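Long-range contacts in uncharacterized protein (Mycobacterium tuberculosis CAS/NITR204, PDB 5VYQ), which probably transfers a formyl group from a folate cofactor to the sugar amino group of dTDP-4-amino-4,6-dideoxyglucose: residues A[23-29]-A[46-52]; A[51-55]-A[83-87]. One frame throughout, in Å; residues are numbered along the deposited sequence.

Contact 1: A[23-29]-A[46-52]; sequences TILILTD and DMDVYQS. With NA (sodium ion), chain H; NA (sodium ion), chain L.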
loop_
_atom_site.group_PDB
_atom_site.type_symbol
_atom_site.label_atom_id
_atom_site.label_comp_id
_atom_site.label_asym_id
_atom_site.label_seq_id
_atom_site.Cartn_x
_atom_site.Cartn_y
_atom_site.Cartn_z
ATOM N N THR A 23 -17.631 36.657 -24.757
ATOM C CA THR A 23 -16.748 37.057 -23.671
ATOM C C THR A 23 -16.887 36.003 -22.558
ATOM O O THR A 23 -17.973 35.838 -22.026
ATOM C CB THR A 23 -17.168 38.435 -23.172
ATOM O OG1 THR A 23 -17.164 39.368 -24.275
ATOM C CG2 THR A 23 -16.240 38.921 -22.083
ATOM N N ILE A 24 -15.803 35.305 -22.230
ATOM C CA ILE A 24 -15.884 34.132 -21.371
ATOM C C ILE A 24 -15.145 34.374 -20.065
ATOM O O ILE A 24 -14.010 34.892 -20.065
ATOM C CB ILE A 24 -15.319 32.898 -22.089
ATOM C CG1 ILE A 24 -16.076 32.678 -23.406
ATOM C CG2 ILE A 24 -15.363 31.672 -21.198
ATOM C CD1 ILE A 24 -15.598 31.518 -24.246
ATOM N N LEU A 25 -15.769 33.944 -18.974
ATOM C CA LEU A 25 -15.068 33.855 -17.701
ATOM C C LEU A 25 -14.902 32.382 -17.320
ATOM O O LEU A 25 -15.893 31.640 -17.337
ATOM C CB LEU A 25 -15.916 34.531 -16.659
ATOM C CG LEU A 25 -15.440 34.394 -15.202
ATOM C CD1 LEU A 25 -14.080 35.063 -15.044
ATOM C CD2 LEU A 25 -16.471 35.018 -14.262
ATOM N N ILE A 26 -13.693 31.986 -16.969
ATOM C CA ILE A 26 -13.424 30.664 -16.382
ATOM C C ILE A 26 -13.027 30.848 -14.928
ATOM O O ILE A 26 -12.112 31.618 -14.629
ATOM C CB ILE A 26 -12.347 29.887 -17.115
ATOM C CG1 ILE A 26 -12.749 29.771 -18.597
ATOM C CG2 ILE A 26 -12.184 28.503 -16.460
ATOM C CD1 ILE A 26 -11.879 28.832 -19.400
ATOM N N LEU A 27 -13.722 30.142 -14.056
ATOM C CA LEU A 27 -13.414 30.047 -12.633
ATOM C C LEU A 27 -12.875 28.636 -12.438
ATOM O O LEU A 27 -13.514 27.631 -12.794
ATOM C CB LEU A 27 -14.647 30.318 -11.785
ATOM C CG LEU A 27 -14.946 31.837 -11.838
ATOM C CD1 LEU A 27 -16.433 32.051 -11.741
ATOM C CD2 LEU A 27 -14.143 32.420 -10.688
ATOM N N THR A 28 -11.706 28.528 -11.824
ATOM C CA THR A 28 -11.051 27.234 -11.632
ATOM C C THR A 28 -10.201 27.201 -10.361
ATOM O O THR A 28 -9.461 28.140 -10.081
ATOM C CB THR A 28 -10.185 26.923 -12.862
ATOM O OG1 THR A 28 -9.583 25.632 -12.753
ATOM C CG2 THR A 28 -9.127 27.982 -13.121
ATOM N N ASP A 29 -10.310 26.115 -9.611
ATOM C CA ASP A 29 -9.577 25.922 -8.365
ATOM C C ASP A 29 -8.688 24.670 -8.384
ATOM O O ASP A 29 -8.254 24.193 -7.328
ATOM C CB ASP A 29 -10.552 25.849 -7.190
ATOM C CG ASP A 29 -11.175 27.184 -6.875
ATOM O OD1 ASP A 29 -10.480 28.205 -6.994
ATOM O OD2 ASP A 29 -12.370 27.203 -6.498
ATOM N N ASP A 46 -10.968 36.593 -25.960
ATOM C CA ASP A 46 -11.752 37.306 -24.967
ATOM C C ASP A 46 -12.165 36.299 -23.870
ATOM O O ASP A 46 -13.334 35.949 -23.776
ATOM C CB ASP A 46 -12.977 37.955 -25.635
ATOM C CG ASP A 46 -13.600 39.074 -24.781
ATOM O OD1 ASP A 46 -13.063 39.366 -23.679
ATOM O OD2 ASP A 46 -14.662 39.607 -25.183
ATOM N N MET A 47 -11.198 35.902 -23.058
ATOM C CA MET A 47 -11.384 34.902 -22.009
ATOM C C MET A 47 -10.558 35.278 -20.817
ATOM O O MET A 47 -9.349 35.438 -20.979
ATOM C CB MET A 47 -10.965 33.526 -22.544
ATOM C CG MET A 47 -11.018 32.417 -21.513
ATOM S SD MET A 47 -10.509 30.830 -22.215
ATOM C CE MET A 47 -11.980 30.504 -23.161
ATOM N N ASP A 48 -11.196 35.397 -19.643
ATOM C CA ASP A 48 -10.509 35.638 -18.375
ATOM C C ASP A 48 -10.507 34.381 -17.500
ATOM O O ASP A 48 -11.502 33.645 -17.519
ATOM C CB ASP A 48 -11.267 36.728 -17.621
ATOM C CG ASP A 48 -11.168 38.077 -18.284
ATOM O OD1 ASP A 48 -10.281 38.264 -19.133
ATOM O OD2 ASP A 48 -12.037 38.920 -18.032
ATOM N N VAL A 49 -9.439 34.180 -16.725
ATOM C CA VAL A 49 -9.261 33.011 -15.889
ATOM C C VAL A 49 -8.936 33.467 -14.469
ATOM O O VAL A 49 -7.965 34.200 -14.201
ATOM C CB VAL A 49 -8.159 32.086 -16.448
ATOM C CG1 VAL A 49 -7.901 30.955 -15.487
ATOM C CG2 VAL A 49 -8.543 31.562 -17.831
ATOM N N TYR A 50 -9.782 33.059 -13.546
ATOM C CA TYR A 50 -9.639 33.320 -12.137
ATOM C C TYR A 50 -9.861 32.084 -11.298
ATOM O O TYR A 50 -10.472 31.107 -11.738
ATOM C CB TYR A 50 -10.685 34.326 -11.688
ATOM C CG TYR A 50 -10.540 35.719 -12.133
ATOM C CD1 TYR A 50 -11.149 36.176 -13.281
ATOM C CD2 TYR A 50 -9.937 36.634 -11.277
ATOM C CE1 TYR A 50 -11.054 37.506 -13.660
ATOM C CE2 TYR A 50 -9.844 37.961 -11.640
ATOM C CZ TYR A 50 -10.394 38.383 -12.822
ATOM O OH TYR A 50 -10.325 39.726 -13.095
ATOM N N GLN A 51 -9.318 32.117 -10.088
ATOM C CA GLN A 51 -9.673 31.145 -9.091
ATOM C C GLN A 51 -10.606 31.753 -8.084
ATOM O O GLN A 51 -10.784 32.968 -8.039
ATOM C CB GLN A 51 -8.447 30.514 -8.455
ATOM C CG GLN A 51 -7.721 31.452 -7.513
ATOM C CD GLN A 51 -6.546 30.757 -6.834
ATOM O OE1 GLN A 51 -6.597 29.598 -6.447
ATOM N NE2 GLN A 51 -5.470 31.490 -6.695
ATOM N N SER A 52 -11.264 30.894 -7.324
ATOM C CA SER A 52 -12.198 31.369 -6.308
ATOM C C SER A 52 -11.403 31.696 -5.026
ATOM O O SER A 52 -10.167 31.543 -4.958
ATOM C CB SER A 52 -13.335 30.378 -6.132
ATOM O OG SER A 52 -12.974 29.413 -5.191
HETATM NA NA NA H . -19.137 39.867 -25.849
HETATM NA NA NA L . -9.710 41.697 -11.524
HETATM O O HOH W 1 -17.473 41.025 -27.047
HETATM O O HOH W 2 -19.479 41.389 -24.457
HETATM O O HOH W 3 -21.192 40.244 -27.355
#
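Backbone hydrogen bonds tie I24, I26 and T28 to the strand beside them in a regular parallel ladder. I24 N donates to D46 O and I24 O accepts from D48 N; I26 then repeats the pattern with D48 O and Y50 N, and T28 N reaches Y50 O. The I26 N to D48 O bond is the shortest of these, at 2.8 Å. It is also nearly straight, with 174° at the hydrogen. The strand axes lie 4.7 Å apart and diverge by 17°. This is the right-handed beta-alpha-beta crossover of a Rossmann-like fold: strand 24-28 leads through helix 31-43 to strand 47-50, which lies at the edge of the six-stranded sheet.

Apolar packing differs on the two faces. On one, M47 extends with CG anti to its backbone N and bends at its last torsion (chi3 -74°). The bend sets SD 3.7 Å from I26 CD1, while CE meets I24 CD1 at 3.9 Å. On the other, L25 CD1 comes obliquely against the Y50 ring, 3.6 Å from Y50 CD1, and L27 CD2 packs on Y50 CB.

Polar side chains close both ends. T23 OG1 donates to D46 OD2 over 2.7 Å, approaching from above the carboxylate plane, and also binds a sodium ion that M21, D77 and three waters complete. At the other end the D29 carboxylate takes two bonds from S52, one from S52 N to D29 OD1 and one from S52 OG to D29 OD2 (2.6 Å), both on syn sides and close to the plane. This two-point grip limits rotation of the carboxylate. A second sodium ion lies 2.6 Å from Y50 OH, in the plane of the ring.

Contact 2: A[51-55]-A[83-87]; sequences QSPIG and HCKQR. With 0FX (dTDP-4-amino-4,6-dideoxyglucose), chain D; FON (N-{[4-({[(6R)-2-amino-5-formyl-4-oxo-1,4,5,6,7,8-hexahydropteridin-6-yl]methyl}amino)phenyl]carbonyl}-L-glutamic acid), chain C.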
loop_
_atom_site.group_PDB
_atom_site.type_symbol
_atom_site.label_atom_id
_atom_site.label_comp_id
_atom_site.label_asym_id
_atom_site.label_seq_id
_atom_site.Cartn_x
_atom_site.Cartn_y
_atom_site.Cartn_z
ATOM N N GLN A 51 -9.318 32.117 -10.088
ATOM C CA GLN A 51 -9.673 31.145 -9.091
ATOM C C GLN A 51 -10.606 31.753 -8.084
ATOM O O GLN A 51 -10.784 32.968 -8.039
ATOM C CB GLN A 51 -8.447 30.514 -8.455
ATOM C CG GLN A 51 -7.721 31.452 -7.513
ATOM C CD GLN A 51 -6.546 30.757 -6.834
ATOM O OE1 GLN A 51 -6.597 29.598 -6.447
ATOM N NE2 GLN A 51 -5.470 31.490 -6.695
ATOM N N SER A 52 -11.264 30.894 -7.324
ATOM C CA SER A 52 -12.198 31.369 -6.308
ATOM C C SER A 52 -11.403 31.696 -5.026
ATOM O O SER A 52 -10.167 31.543 -4.958
ATOM C CB SER A 52 -13.335 30.378 -6.132
ATOM O OG SER A 52 -12.974 29.413 -5.191
ATOM N N PRO A 53 -12.112 32.216 -4.013
ATOM C CA PRO A 53 -11.417 32.409 -2.734
ATOM C C PRO A 53 -10.963 31.080 -2.088
ATOM O O PRO A 53 -10.104 31.090 -1.228
ATOM C CB PRO A 53 -12.478 33.093 -1.848
ATOM C CG PRO A 53 -13.608 33.487 -2.752
ATOM C CD PRO A 53 -13.538 32.557 -3.940
ATOM N N ILE A 54 -11.555 29.956 -2.492
ATOM C CA ILE A 54 -11.213 28.627 -1.972
ATOM C C ILE A 54 -9.964 28.037 -2.631
ATOM O O ILE A 54 -9.266 27.208 -2.032
ATOM C CB ILE A 54 -12.415 27.678 -2.111
ATOM C CG1 ILE A 54 -13.639 28.244 -1.376
ATOM C CG2 ILE A 54 -12.059 26.260 -1.655
ATOM C CD1 ILE A 54 -14.951 27.565 -1.751
ATOM N N GLY A 55 -9.653 28.482 -3.844
ATOM C CA GLY A 55 -8.507 27.989 -4.576
ATOM C C GLY A 55 -7.199 28.253 -3.866
ATOM O O GLY A 55 -7.086 29.223 -3.142
ATOM N N HIS A 83 -13.868 23.130 -12.362
ATOM C CA HIS A 83 -13.639 22.698 -11.009
ATOM C C HIS A 83 -13.525 23.889 -10.062
ATOM O O HIS A 83 -12.601 23.971 -9.229
ATOM C CB HIS A 83 -12.373 21.851 -10.816
ATOM C CG HIS A 83 -12.232 20.617 -11.665
ATOM N ND1 HIS A 83 -11.463 19.554 -11.234
ATOM C CD2 HIS A 83 -12.652 20.293 -12.914
ATOM C CE1 HIS A 83 -11.425 18.628 -12.177
ATOM N NE2 HIS A 83 -12.162 19.040 -13.193
ATOM N N CYS A 84 -14.436 24.851 -10.187
ATOM C CA CYS A 84 -14.568 25.902 -9.209
ATOM C C CYS A 84 -15.221 25.350 -7.954
ATOM O O CYS A 84 -16.283 24.733 -8.035
ATOM C CB CYS A 84 -15.451 27.019 -9.787
ATOM S SG CYS A 84 -15.708 28.389 -8.663
ATOM N N LYS A 85 -14.620 25.591 -6.803
ATOM C CA LYS A 85 -15.147 25.037 -5.554
ATOM C C LYS A 85 -16.241 25.905 -4.933
ATOM O O LYS A 85 -17.023 25.384 -4.117
ATOM C CB LYS A 85 -14.028 24.798 -4.505
ATOM C CG LYS A 85 -13.062 23.692 -4.874
ATOM C CD LYS A 85 -13.421 22.332 -4.267
ATOM C CE LYS A 85 -12.415 21.192 -4.483
ATOM N NZ LYS A 85 -10.977 21.547 -4.320
ATOM N N GLN A 86 -16.326 27.162 -5.371
ATOM C CA GLN A 86 -17.343 28.091 -4.852
ATOM C C GLN A 86 -18.684 27.855 -5.562
ATOM O O GLN A 86 -18.732 27.910 -6.790
ATOM C CB GLN A 86 -16.876 29.516 -5.093
ATOM C CG GLN A 86 -17.862 30.511 -4.495
ATOM C CD GLN A 86 -17.297 31.922 -4.401
ATOM O OE1 GLN A 86 -16.459 32.337 -5.208
ATOM N NE2 GLN A 86 -17.839 32.703 -3.451
ATOM N N ARG A 87 -19.766 27.610 -4.827
ATOM C CA ARG A 87 -21.075 27.429 -5.441
ATOM C C ARG A 87 -21.504 28.735 -6.113
ATOM O O ARG A 87 -21.242 29.826 -5.615
ATOM C CB ARG A 87 -22.117 26.990 -4.397
ATOM C CG ARG A 87 -23.362 26.375 -5.005
ATOM C CD ARG A 87 -24.119 25.545 -3.992
ATOM N NE ARG A 87 -25.316 24.951 -4.563
ATOM C CZ ARG A 87 -25.892 23.897 -4.010
ATOM N NH1 ARG A 87 -26.986 23.366 -4.527
ATOM N NH2 ARG A 87 -25.339 23.363 -2.930
HETATM O O4P 0FX D . -11.182 17.227 -8.930
HETATM P P2 0FX D . -11.596 18.347 -8.038
HETATM O O3P 0FX D . -11.159 19.734 -8.454
HETATM O O1G 0FX D . -13.187 18.104 -7.912
HETATM C C1G 0FX D . -13.939 18.536 -6.792
HETATM C C2G 0FX D . -15.216 17.685 -6.765
HETATM O O2G 0FX D . -14.787 16.317 -6.716
HETATM C C3G 0FX D . -16.002 17.901 -8.070
HETATM O O3G 0FX D . -17.116 16.981 -8.181
HETATM C C4G 0FX D . -16.359 19.377 -8.190
HETATM N N4A 0FX D . -17.054 19.537 -9.489
HETATM C C5G 0FX D . -15.074 20.203 -8.117
HETATM C C6G 0FX D . -15.466 21.667 -7.920
HETATM O O5G 0FX D . -14.264 19.921 -6.963
HETATM O OPP 0FX D . -11.142 18.090 -6.515
HETATM P P 0FX D . -9.679 18.178 -5.838
HETATM O O1P 0FX D . -9.895 18.733 -4.484
HETATM O O2P 0FX D . -8.718 18.796 -6.822
HETATM O O5 0FX D . -9.222 16.648 -5.682
HETATM C C5 0FX D . -8.844 15.870 -6.793
HETATM C C4 0FX D . -8.797 14.412 -6.381
HETATM O O4 0FX D . -7.768 14.262 -5.405
HETATM C C3 0FX D . -10.031 13.848 -5.678
HETATM O O3 0FX D . -10.992 13.385 -6.633
HETATM C C2 0FX D . -9.525 12.694 -4.834
HETATM C C1 0FX D . -8.161 13.241 -4.480
HETATM N N11 0FX D . -8.140 13.826 -3.133
HETATM C C61 0FX D . -8.136 15.150 -2.873
HETATM C C51 0FX D . -8.077 15.625 -1.577
HETATM C C5A 0FX D . -8.119 17.112 -1.330
HETATM C C21 0FX D . -7.933 12.971 -2.053
HETATM O O21 0FX D . -7.879 11.682 -2.293
HETATM N N31 0FX D . -7.884 13.393 -0.788
HETATM C C41 0FX D . -7.898 14.724 -0.551
HETATM O O41 0FX D . -7.819 15.123 0.734
HETATM N N1 FON C . -22.744 25.904 -8.543
HETATM C C2 FON C . -23.916 25.308 -8.732
HETATM N NA2 FON C . -25.050 26.042 -8.544
HETATM N N3 FON C . -23.959 24.012 -9.081
HETATM C C4 FON C . -22.850 23.253 -9.261
HETATM O O4 FON C . -22.930 22.054 -9.621
HETATM C C4A FON C . -21.535 23.895 -9.093
HETATM N N5 FON C . -20.286 23.260 -9.191
HETATM C C6 FON C . -19.217 23.887 -8.397
HETATM C C7 FON C . -19.121 25.353 -8.829
HETATM N N8 FON C . -20.400 25.979 -8.597
HETATM C C8A FON C . -21.559 25.308 -8.729
HETATM C C9 FON C . -19.410 23.720 -6.873
HETATM N N10 FON C . -19.293 22.305 -6.532
HETATM C C11 FON C . -19.681 20.793 -2.676
HETATM C C12 FON C . -19.504 19.942 -3.766
HETATM C C13 FON C . -19.376 20.472 -5.045
HETATM C C14 FON C . -19.404 21.846 -5.254
HETATM C C15 FON C . -19.580 22.709 -4.178
HETATM C C16 FON C . -19.721 22.176 -2.895
HETATM C C FON C . -19.821 20.185 -1.274
HETATM O O FON C . -19.587 18.982 -1.031
HETATM N N FON C . -20.183 21.008 -0.285
HETATM C CA FON C . -20.268 20.605 1.118
HETATM C CB FON C . -19.410 21.493 2.035
HETATM C CG FON C . -17.946 21.416 1.588
HETATM C CD FON C . -16.894 21.858 2.586
HETATM O OE1 FON C . -17.164 21.823 3.804
HETATM O OE2 FON C . -15.762 22.201 2.153
HETATM C CT FON C . -21.707 20.621 1.543
HETATM O O1 FON C . -21.971 19.964 2.578
HETATM O O2 FON C . -22.550 21.252 0.857
HETATM C CP1 FON C . -20.121 22.211 -9.880
HETATM O O3 FON C . -19.036 21.644 -9.942
#
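Q86 and I54 bury the most surface here, followed by K85. The Q86 side chain runs out extended, CG anti to the backbone N (chi1 -177°), and passes at about a right angle to P53. Its amide oxygen OE1 comes within 3.2 Å of P53 CD, and its CB lies 3.8 Å from S52 CB. Both ends of the amide bind beyond the segments, OE1 to V65 N and NE2 to D64, which fixes the flip of the group.

I54 CG2 touches K85 CB at 3.8 Å. I54 CD1 lies against the K85 carbonyl and over Q86 N, 3.9 Å away, an N-H buried without a hydrogen-bond partner. An ST turn, in which I54 N donates to S52 OG (3.1 Å), shapes this loop; the same hydroxyl also bonds D29 OD2.

From CB the K85 chain turns away, bent at chi2 (-95°) and chi4, and NZ donates to the sugar nucleotide phosphate oxygen O1P. The H83 and K85 side chains and the Q86 backbone carbonyl face the two ligands. With no hydrogen bond across, the fit of the two loops rests on van der Waals packing, and the Q86 amide is held by residues before helix 65-75 and at its start.

The two contacts have centres 11 Å apart on the same side of the chain's centre, and they share Q51 and S52, where strand 47-50 passes into the following loop. Contact 1 joins strands 24-28 and 47-50 of the six-stranded sheet; contact 2 links the loops that leave strands 47-50 and 78-82. Strand 24-28 lies between those two in the sheet, and D29, just beyond it, touches both: D29 OD2 accepts a hydrogen bond from K85 N (2.8 Å), and D29 N is 3.2 Å from H83 O. Along the chain the segments run 23-29, 46-55, 83-87. The loops at the C-terminal ends of three neighbouring parallel strands thus lie together beside the nucleotide-sugar and folate sites.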